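Local atomic coordinates of oxalate biosynthetic component 1 (Burkholderia thailandensis, PDB entry 5IKY), a protein that takes part in quorum sensing-dependent oxalate production as a bifunctional enzyme that joins a serine hydrolase activity to an additional lyase activity. Residues Gln111-Thr116 / Leu149-Asp154; Ile115-Leu120 / Arg486-Val491; Leu480-Ala485 / Gly498-Trp503. All blocks are in the same frame, centred on the assembly; numbering follows the deposited sequence.

Contact 1 of 3, residues Gln111-Thr116 / Leu149-Asp154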
loop_
_atom_site.group_PDB
_atom_site.type_symbol
_atom_site.label_atom_id
_atom_site.label_comp_id
_atom_site.label_asym_id
_atom_site.label_seq_id
_atom_site.Cartn_x
_atom_site.Cartn_y
_atom_site.Cartn_z
ATOM N N GLN A 111 27.384 -12.752 -20.811
ATOM C CA GLN A 111 26.083 -12.868 -21.430
ATOM C C GLN A 111 25.336 -13.935 -20.613
ATOM O O GLN A 111 25.850 -15.042 -20.421
ATOM C CB GLN A 111 26.327 -13.123 -22.926
ATOM C CG GLN A 111 25.588 -12.266 -24.024
ATOM C CD GLN A 111 25.327 -10.721 -23.714
ATOM O OE1 GLN A 111 24.726 -9.995 -24.547
ATOM N NE2 GLN A 111 25.524 -10.333 -22.457
ATOM N N PRO A 112 24.181 -13.535 -20.014
ATOM C CA PRO A 112 23.492 -14.386 -19.027
ATOM C C PRO A 112 23.208 -15.789 -19.534
ATOM O O PRO A 112 22.746 -15.914 -20.661
ATOM C CB PRO A 112 22.183 -13.643 -18.767
ATOM C CG PRO A 112 22.474 -12.236 -19.056
ATOM C CD PRO A 112 23.507 -12.225 -20.170
ATOM N N PRO A 113 23.497 -16.821 -18.717
ATOM C CA PRO A 113 23.116 -18.203 -19.026
ATOM C C PRO A 113 21.621 -18.317 -19.290
ATOM O O PRO A 113 20.823 -17.833 -18.488
ATOM C CB PRO A 113 23.509 -18.972 -17.762
ATOM C CG PRO A 113 24.629 -18.188 -17.192
ATOM C CD PRO A 113 24.319 -16.742 -17.493
ATOM N N LEU A 114 21.248 -18.937 -20.403
ATOM C CA LEU A 114 19.846 -19.026 -20.783
ATOM C C LEU A 114 19.493 -20.411 -21.298
ATOM O O LEU A 114 20.056 -20.880 -22.287
ATOM C CB LEU A 114 19.510 -17.980 -21.847
ATOM C CG LEU A 114 18.087 -18.016 -22.406
ATOM C CD1 LEU A 114 17.099 -17.482 -21.385
ATOM C CD2 LEU A 114 17.999 -17.233 -23.706
ATOM N N ILE A 115 18.565 -21.064 -20.609
ATOM C CA ILE A 115 17.989 -22.311 -21.084
ATOM C C ILE A 115 16.607 -22.008 -21.651
ATOM O O ILE A 115 15.652 -21.778 -20.904
ATOM C CB ILE A 115 17.897 -23.361 -19.964
ATOM C CG1 ILE A 115 19.289 -23.641 -19.395
ATOM C CG2 ILE A 115 17.253 -24.640 -20.479
ATOM C CD1 ILE A 115 19.302 -24.665 -18.291
ATOM N N THR A 116 16.515 -21.994 -22.976
ATOM C CA THR A 116 15.301 -21.562 -23.659
ATOM C C THR A 116 14.121 -22.493 -23.410
ATOM O O THR A 116 14.295 -23.676 -23.120
ATOM C CB THR A 116 15.522 -21.453 -25.178
ATOM O OG1 THR A 116 16.011 -22.702 -25.681
ATOM C CG2 THR A 116 16.526 -20.356 -25.490
ATOM N N LEU A 149 14.553 -20.237 -18.631
ATOM C CA LEU A 149 15.277 -20.099 -17.372
ATOM C C LEU A 149 16.571 -19.321 -17.592
ATOM O O LEU A 149 17.296 -19.568 -18.557
ATOM C CB LEU A 149 15.574 -21.473 -16.769
ATOM C CG LEU A 149 14.353 -22.336 -16.440
ATOM C CD1 LEU A 149 14.779 -23.739 -16.035
ATOM C CD2 LEU A 149 13.517 -21.688 -15.344
ATOM N N THR A 150 16.858 -18.378 -16.700
ATOM C CA THR A 150 18.038 -17.534 -16.846
ATOM C C THR A 150 18.714 -17.238 -15.509
ATOM O O THR A 150 18.110 -17.383 -14.445
ATOM C CB THR A 150 17.688 -16.197 -17.530
ATOM O OG1 THR A 150 18.867 -15.392 -17.647
ATOM C CG2 THR A 150 16.646 -15.443 -16.722
ATOM N N TRP A 151 19.972 -16.817 -15.583
ATOM C CA TRP A 151 20.767 -16.490 -14.405
ATOM C C TRP A 151 21.328 -15.076 -14.542
ATOM O O TRP A 151 21.968 -14.752 -15.542
ATOM C CB TRP A 151 21.893 -17.509 -14.228
ATOM C CG TRP A 151 22.779 -17.243 -13.060
ATOM C CD1 TRP A 151 23.949 -16.541 -13.060
ATOM C CD2 TRP A 151 22.575 -17.683 -11.713
ATOM N NE1 TRP A 151 24.483 -16.512 -11.796
ATOM C CE2 TRP A 151 23.658 -17.208 -10.950
ATOM C CE3 TRP A 151 21.579 -18.432 -11.079
ATOM C CZ2 TRP A 151 23.775 -17.456 -9.585
ATOM C CZ3 TRP A 151 21.693 -18.674 -9.723
ATOM C CH2 TRP A 151 22.783 -18.188 -8.991
ATOM N N ALA A 152 21.094 -14.240 -13.533
ATOM C CA ALA A 152 21.359 -12.806 -13.654
ATOM C C ALA A 152 22.648 -12.332 -12.978
ATOM O O ALA A 152 23.150 -11.251 -13.287
ATOM C CB ALA A 152 20.177 -12.022 -13.100
ATOM N N HIS A 153 23.179 -13.132 -12.061
ATOM C CA HIS A 153 24.302 -12.699 -11.229
ATOM C C HIS A 153 25.657 -12.863 -11.921
ATOM O O HIS A 153 25.764 -13.560 -12.931
ATOM C CB HIS A 153 24.281 -13.460 -9.905
ATOM C CG HIS A 153 22.948 -13.441 -9.226
ATOM N ND1 HIS A 153 22.041 -14.474 -9.335
ATOM C CD2 HIS A 153 22.356 -12.503 -8.449
ATOM C CE1 HIS A 153 20.957 -14.182 -8.640
ATOM N NE2 HIS A 153 21.120 -12.991 -8.093
ATOM N N ASP A 154 26.687 -12.216 -11.378
ATOM C CA ASP A 154 28.006 -12.206 -12.014
ATOM C C ASP A 154 28.863 -13.396 -11.589
ATOM O O ASP A 154 29.991 -13.560 -12.052
ATOM C CB ASP A 154 28.747 -10.896 -11.718
ATOM C CG ASP A 154 28.800 -10.566 -10.237
ATOM O OD1 ASP A 154 28.442 -11.428 -9.408
ATOM O OD2 ASP A 154 29.224 -9.440 -9.903
#
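P113 and I115 pair with residues L149 to W151 through their backbones. I115 and L149 bond to each other both ways. I115 N gives to L149 O at 2.8 Å, and L149 N gives to I115 O at 3.0 Å. Two residue pairs further along, P113 O takes two donors. W151 N reaches it at 3.2 Å and lies in the carbonyl plane. T150 OG1 also donates to it at 3.2 Å, from a position tilted 31° out of that plane. The T150 hydroxyl is anti to its own backbone N (chi1 180°), which swings it beside the P113 carbonyl. Two CA-H...O contacts, from T150 CA to P113 O and from L114 CA to L149 O, fill in between these bonds.

The pattern is that of a short antiparallel ladder. I115 with L149 is a hydrogen-bonded pair, and L114 with T150 is a non-hydrogen-bonded pair. It forms one edge of a three-stranded sheet in which strand 149-150 is central and strand 142-143 lies beyond it.

Apolar contacts follow the two faces. The L114 and T150 side chains cross obliquely, with L114 CD1 4.1 Å from T150 CB. On the other face I115 CB meets L149 CB at 4.4 Å, and both side chains pack on L136 of helix 126-138. Beyond the ladder the P113 ring comes up to W151. Its CG lies 4.1 Å from W151 CB, and its CD is at the edge of the indole. W151 NE1 is bonded to R155 O, while P112 CB rests 3.4 Å from W151 O.

Contact 2 of 3, residues Ile115-Leu120 / Arg486-Val491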
loop_
_atom_site.group_PDB
_atom_site.type_symbol
_atom_site.label_atom_id
_atom_site.label_comp_id
_atom_site.label_asym_id
_atom_site.label_seq_id
_atom_site.Cartn_x
_atom_site.Cartn_y
_atom_site.Cartn_z
ATOM N N ILE A 115 18.565 -21.064 -20.609
ATOM C CA ILE A 115 17.989 -22.311 -21.084
ATOM C C ILE A 115 16.607 -22.008 -21.651
ATOM O O ILE A 115 15.652 -21.778 -20.904
ATOM C CB ILE A 115 17.897 -23.361 -19.964
ATOM C CG1 ILE A 115 19.289 -23.641 -19.395
ATOM C CG2 ILE A 115 17.253 -24.640 -20.479
ATOM C CD1 ILE A 115 19.302 -24.665 -18.291
ATOM N N THR A 116 16.515 -21.994 -22.976
ATOM C CA THR A 116 15.301 -21.562 -23.659
ATOM C C THR A 116 14.121 -22.493 -23.410
ATOM O O THR A 116 14.295 -23.676 -23.120
ATOM C CB THR A 116 15.522 -21.453 -25.178
ATOM O OG1 THR A 116 16.011 -22.702 -25.681
ATOM C CG2 THR A 116 16.526 -20.356 -25.490
ATOM N N ARG A 117 12.921 -21.935 -23.530
ATOM C CA ARG A 117 11.686 -22.693 -23.380
ATOM C C ARG A 117 11.613 -23.827 -24.399
ATOM O O ARG A 117 11.153 -24.926 -24.088
ATOM C CB ARG A 117 10.480 -21.760 -23.520
ATOM C CG ARG A 117 9.143 -22.459 -23.676
ATOM C CD ARG A 117 8.031 -21.645 -23.036
ATOM N NE ARG A 117 6.710 -22.206 -23.307
ATOM C CZ ARG A 117 6.215 -23.280 -22.702
ATOM N NH1 ARG A 117 5.001 -23.718 -23.009
ATOM N NH2 ARG A 117 6.936 -23.925 -21.798
ATOM N N ASN A 118 12.081 -23.556 -25.613
ATOM C CA ASN A 118 12.109 -24.566 -26.665
ATOM C C ASN A 118 13.011 -25.744 -26.308
ATOM O O ASN A 118 12.696 -26.892 -26.623
ATOM C CB ASN A 118 12.561 -23.944 -27.987
ATOM C CG ASN A 118 11.462 -23.147 -28.660
ATOM O OD1 ASN A 118 10.296 -23.544 -28.649
ATOM N ND2 ASN A 118 11.827 -22.015 -29.251
ATOM N N THR A 119 14.130 -25.457 -25.649
ATOM C CA THR A 119 15.058 -26.502 -25.226
ATOM C C THR A 119 14.413 -27.434 -24.205
ATOM O O THR A 119 14.532 -28.656 -24.302
ATOM C CB THR A 119 16.345 -25.905 -24.626
ATOM O OG1 THR A 119 17.019 -25.117 -25.615
ATOM C CG2 THR A 119 17.275 -27.010 -24.143
ATOM N N LEU A 120 13.723 -26.849 -23.233
ATOM C CA LEU A 120 13.059 -27.625 -22.191
ATOM C C LEU A 120 11.899 -28.446 -22.747
ATOM O O LEU A 120 11.703 -29.598 -22.359
ATOM C CB LEU A 120 12.557 -26.702 -21.077
ATOM C CG LEU A 120 13.633 -26.045 -20.214
ATOM C CD1 LEU A 120 13.022 -24.985 -19.307
ATOM C CD2 LEU A 120 14.371 -27.098 -19.399
ATOM N N ARG A 486 2.988 -20.029 -17.747
ATOM C CA ARG A 486 3.993 -19.629 -18.728
ATOM C C ARG A 486 5.235 -20.515 -18.672
ATOM O O ARG A 486 6.037 -20.542 -19.606
ATOM C CB ARG A 486 4.395 -18.170 -18.512
ATOM C CG ARG A 486 3.241 -17.188 -18.578
ATOM C CD ARG A 486 3.665 -15.827 -18.052
ATOM N NE ARG A 486 4.157 -15.914 -16.680
ATOM C CZ ARG A 486 4.598 -14.878 -15.976
ATOM N NH1 ARG A 486 4.612 -13.665 -16.513
ATOM N NH2 ARG A 486 5.028 -15.053 -14.734
ATOM N N VAL A 487 5.384 -21.239 -17.570
ATOM C CA VAL A 487 6.556 -22.072 -17.342
ATOM C C VAL A 487 6.291 -23.521 -17.741
ATOM O O VAL A 487 5.243 -24.076 -17.406
ATOM C CB VAL A 487 6.992 -22.008 -15.860
ATOM C CG1 VAL A 487 8.079 -23.025 -15.556
ATOM C CG2 VAL A 487 7.453 -20.603 -15.508
ATOM N N PRO A 488 7.234 -24.137 -18.472
ATOM C CA PRO A 488 7.123 -25.562 -18.796
ATOM C C PRO A 488 7.067 -26.407 -17.529
ATOM O O PRO A 488 8.002 -26.381 -16.728
ATOM C CB PRO A 488 8.397 -25.849 -19.601
ATOM C CG PRO A 488 9.331 -24.735 -19.267
ATOM C CD PRO A 488 8.466 -23.540 -19.016
ATOM N N GLY A 489 5.973 -27.141 -17.354
ATOM C CA GLY A 489 5.749 -27.894 -16.136
ATOM C C GLY A 489 4.673 -27.239 -15.291
ATOM O O GLY A 489 4.030 -27.892 -14.470
ATOM N N GLY A 490 4.489 -25.937 -15.493
ATOM C CA GLY A 490 3.428 -25.194 -14.837
ATOM C C GLY A 490 3.732 -24.732 -13.424
ATOM O O GLY A 490 2.930 -24.024 -12.812
ATOM N N VAL A 491 4.889 -25.126 -12.902
ATOM C CA VAL A 491 5.252 -24.782 -11.531
ATOM C C VAL A 491 6.700 -24.284 -11.434
ATOM O O VAL A 491 7.574 -24.720 -12.187
ATOM C CB VAL A 491 5.042 -25.990 -10.587
ATOM C CG1 VAL A 491 6.029 -27.106 -10.904
ATOM C CG2 VAL A 491 5.147 -25.569 -9.132
#
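R117 reaches from the first turn of its helix to the P488 ring. CB leaves the helix at an angle to the 486-491 loop, and it is the rest of the chain that closes the gap. CG is anti to the backbone N (chi1 168°), and the chain bends at chi2 and turns again at chi4. CD is the first atom to come near the loop, 4.1 Å from R486 O. NE lies at the same distance from that oxygen. R486 O sits over one face of the guanidinium, offset toward its rim. This is a loose approach and not a hydrogen bond. NH2 goes deepest. It is 3.2 Å from P488 CD and 3.3 Å from P488 CB, the latter at the edge of the guanidinium plane. P488 N is also near NH2 but has no hydrogen to share. The grip of NH2 on the loop is thus van der Waals contact with the proline ring. The charge is met on the other branch, where NH1 forms a salt bridge with E121, one turn further along the helix.

L120 supplies the apolar half. Its CD1 touches P488 CG at 3.7 Å. R117 NH2 and this methyl meet the proline from two adjacent directions. P488 occupies the second position of a type II beta turn from V487 to G490, closed by G490 N to V487 O at 2.8 Å.

T116 N-caps the helix that carries R117 and L120. The proline turn lies in the loop joining strands 481-483 and 491-493. Helix 126-138 lines this loop: V129 packs on P488, V133 on V487, and R130 NE bonds to G489 O. I115 packs on L136 of the same helix.

Contact 3 of 3, residues Leu480-Ala485 / Gly498-Trp503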
loop_
_atom_site.group_PDB
_atom_site.type_symbol
_atom_site.label_atom_id
_atom_site.label_comp_id
_atom_site.label_asym_id
_atom_site.label_seq_id
_atom_site.Cartn_x
_atom_site.Cartn_y
_atom_site.Cartn_z
ATOM N N LEU A 480 6.565 -23.605 -1.059
ATOM C CA LEU A 480 7.686 -22.850 -1.606
ATOM C C LEU A 480 7.553 -22.624 -3.107
ATOM O O LEU A 480 8.344 -21.894 -3.703
ATOM C CB LEU A 480 9.004 -23.564 -1.309
ATOM C CG LEU A 480 9.368 -23.747 0.164
ATOM C CD1 LEU A 480 10.750 -24.376 0.291
ATOM C CD2 LEU A 480 9.297 -22.417 0.907
ATOM N N ASN A 481 6.554 -23.252 -3.716
ATOM C CA ASN A 481 6.335 -23.111 -5.150
ATOM C C ASN A 481 5.106 -22.269 -5.465
ATOM O O ASN A 481 4.306 -21.960 -4.581
ATOM C CB ASN A 481 6.196 -24.485 -5.809
ATOM C CG ASN A 481 7.375 -25.390 -5.526
ATOM O OD1 ASN A 481 8.502 -24.928 -5.347
ATOM N ND2 ASN A 481 7.120 -26.693 -5.490
ATOM N N VAL A 482 4.966 -21.903 -6.734
ATOM C CA VAL A 482 3.792 -21.181 -7.208
ATOM C C VAL A 482 3.462 -21.648 -8.625
ATOM O O VAL A 482 4.358 -21.943 -9.418
ATOM C CB VAL A 482 4.008 -19.646 -7.178
ATOM C CG1 VAL A 482 5.158 -19.236 -8.092
ATOM C CG2 VAL A 482 2.728 -18.909 -7.552
ATOM N N PHE A 483 2.175 -21.740 -8.938
ATOM C CA PHE A 483 1.765 -22.178 -10.263
ATOM C C PHE A 483 1.893 -21.046 -11.275
ATOM O O PHE A 483 1.419 -19.934 -11.047
ATOM C CB PHE A 483 0.334 -22.715 -10.235
ATOM C CG PHE A 483 0.186 -23.992 -9.457
ATOM C CD1 PHE A 483 0.729 -25.174 -9.936
ATOM C CD2 PHE A 483 -0.492 -24.012 -8.251
ATOM C CE1 PHE A 483 0.598 -26.351 -9.224
ATOM C CE2 PHE A 483 -0.627 -25.186 -7.535
ATOM C CZ PHE A 483 -0.082 -26.356 -8.021
ATOM N N ASP A 484 2.554 -21.344 -12.389
ATOM C CA ASP A 484 2.745 -20.381 -13.463
ATOM C C ASP A 484 2.617 -21.093 -14.805
ATOM O O ASP A 484 3.467 -21.908 -15.168
ATOM C CB ASP A 484 4.110 -19.697 -13.341
ATOM C CG ASP A 484 4.221 -18.444 -14.197
ATOM O OD1 ASP A 484 3.477 -18.319 -15.193
ATOM O OD2 ASP A 484 5.063 -17.582 -13.870
ATOM N N ALA A 485 1.553 -20.778 -15.535
ATOM C CA ALA A 485 1.252 -21.451 -16.795
ATOM C C ALA A 485 2.284 -21.149 -17.884
ATOM O O ALA A 485 2.443 -21.923 -18.827
ATOM C CB ALA A 485 -0.141 -21.067 -17.269
ATOM N N GLY A 498 4.374 -12.678 -1.624
ATOM C CA GLY A 498 3.637 -11.780 -2.494
ATOM C C GLY A 498 3.362 -12.402 -3.850
ATOM O O GLY A 498 2.334 -12.138 -4.472
ATOM N N ASP A 499 4.294 -13.233 -4.303
ATOM C CA ASP A 499 4.130 -13.977 -5.544
ATOM C C ASP A 499 2.902 -14.883 -5.455
ATOM O O ASP A 499 2.089 -14.940 -6.377
ATOM C CB ASP A 499 5.383 -14.806 -5.834
ATOM C CG ASP A 499 5.513 -15.183 -7.296
ATOM O OD1 ASP A 499 4.582 -14.901 -8.078
ATOM O OD2 ASP A 499 6.548 -15.784 -7.655
ATOM N N GLN A 500 2.771 -15.576 -4.327
ATOM C CA GLN A 500 1.675 -16.515 -4.117
ATOM C C GLN A 500 0.347 -15.810 -3.843
ATOM O O GLN A 500 -0.712 -16.299 -4.239
ATOM C CB GLN A 500 2.012 -17.462 -2.967
ATOM C CG GLN A 500 3.113 -18.456 -3.299
ATOM C CD GLN A 500 3.721 -19.079 -2.061
ATOM O OE1 GLN A 500 3.687 -18.490 -0.983
ATOM N NE2 GLN A 500 4.280 -20.275 -2.209
ATOM N N VAL A 501 0.402 -14.667 -3.164
ATOM C CA VAL A 501 -0.796 -13.869 -2.928
ATOM C C VAL A 501 -1.340 -13.353 -4.256
ATOM O O VAL A 501 -2.551 -13.320 -4.476
ATOM C CB VAL A 501 -0.516 -12.684 -1.982
ATOM C CG1 VAL A 501 -1.741 -11.797 -1.861
ATOM C CG2 VAL A 501 -0.096 -13.190 -0.612
ATOM N N ARG A 502 -0.430 -12.965 -5.144
ATOM C CA ARG A 502 -0.805 -12.501 -6.472
ATOM C C ARG A 502 -1.512 -13.606 -7.245
ATOM O O ARG A 502 -2.541 -13.376 -7.881
ATOM C CB ARG A 502 0.425 -12.023 -7.243
ATOM C CG ARG A 502 0.110 -11.498 -8.633
ATOM C CD ARG A 502 1.371 -11.066 -9.360
ATOM N NE ARG A 502 1.065 -10.445 -10.645
ATOM C CZ ARG A 502 0.794 -9.153 -10.801
ATOM N NH1 ARG A 502 0.789 -8.343 -9.751
ATOM N NH2 ARG A 502 0.526 -8.670 -12.007
ATOM N N TRP A 503 -0.952 -14.808 -7.180
ATOM C CA TRP A 503 -1.547 -15.967 -7.828
ATOM C C TRP A 503 -2.943 -16.250 -7.275
ATOM O O TRP A 503 -3.880 -16.492 -8.035
ATOM C CB TRP A 503 -0.651 -17.195 -7.654
ATOM C CG TRP A 503 -1.338 -18.485 -7.975
ATOM C CD1 TRP A 503 -1.477 -19.056 -9.208
ATOM C CD2 TRP A 503 -1.990 -19.362 -7.050
ATOM N NE1 TRP A 503 -2.173 -20.237 -9.106
ATOM C CE2 TRP A 503 -2.501 -20.447 -7.792
ATOM C CE3 TRP A 503 -2.191 -19.336 -5.666
ATOM C CZ2 TRP A 503 -3.197 -21.497 -7.196
ATOM C CZ3 TRP A 503 -2.885 -20.380 -5.075
ATOM C CH2 TRP A 503 -3.379 -21.445 -5.840
#
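Q500 and N481 make the one hydrogen bond between helix and strand. Q500 NE2 gives to N481 O at 2.9 Å, and the N-H points nearly straight at the oxygen (166°). The acceptor lies in the plane of the Q500 amide, but the donor stands above the N481 carbonyl plane. A second acceptor, A479 O, also takes a bond from NE2. Two backbone carbonyls thus fix the rotation of this buried amide.

Apolar contacts centre on V482, which faces the helix. Its two methyls part company. CG2, anti to the backbone N, slides past W503 and meets W503 CB at 3.8 Å. CG1 takes the position between the backbone N and the carbonyl carbon (chi1 62°) and lies 3.7 Å from D499 OD2. The same OD2 forms a salt bridge with R492 of the partner strand and accepts a bond from C495 N. V482 CB also rests 4.2 Å from Q500 CG.

The aromatic pair is F483 and W503. They lie side by side and point the same way. F483 CD2 comes within 3.8 Å of W503 CZ2, which sits at the edge of the phenyl ring. The planes are inclined at 46°, so the rings are oblique to each other. F483 CB meets W503 NE1 at 3.7 Å, and F483 O lies 3.5 Å from W503 CD1.

Strand 481-483 belongs to a two-stranded hairpin with strand 491-493. The hairpin lies between strand 471-474, the last of eight successive parallel strands that close on strand 4-9, and helix 497-510. The arrangement is consistent with a TIM barrel whose final beta-alpha connection carries a hairpin packed against the closing helix.

In the fold
From the N terminus, contact 1 closes first. It brings 149-154 back to 111-116 after a mostly helical loop of 32 residues and pairs an outer strand of the small three-stranded sheet with its central strand. Contact 2 shares I115 and T116 but closes only 365 residues later. It joins the N-terminal domain to the hairpin loop that follows strand 471-474 of the probable TIM barrel. Contact 3 opens at 480-485, before contact 2 has closed, and ends at 498-503, so the two cross. It joins strand 481-483 to helix 497-510. Contacts 2 and 3 also meet where V491 packs on N481. L149 and L120 link contacts 1 and 2, while contacts 1 and 3 do not touch.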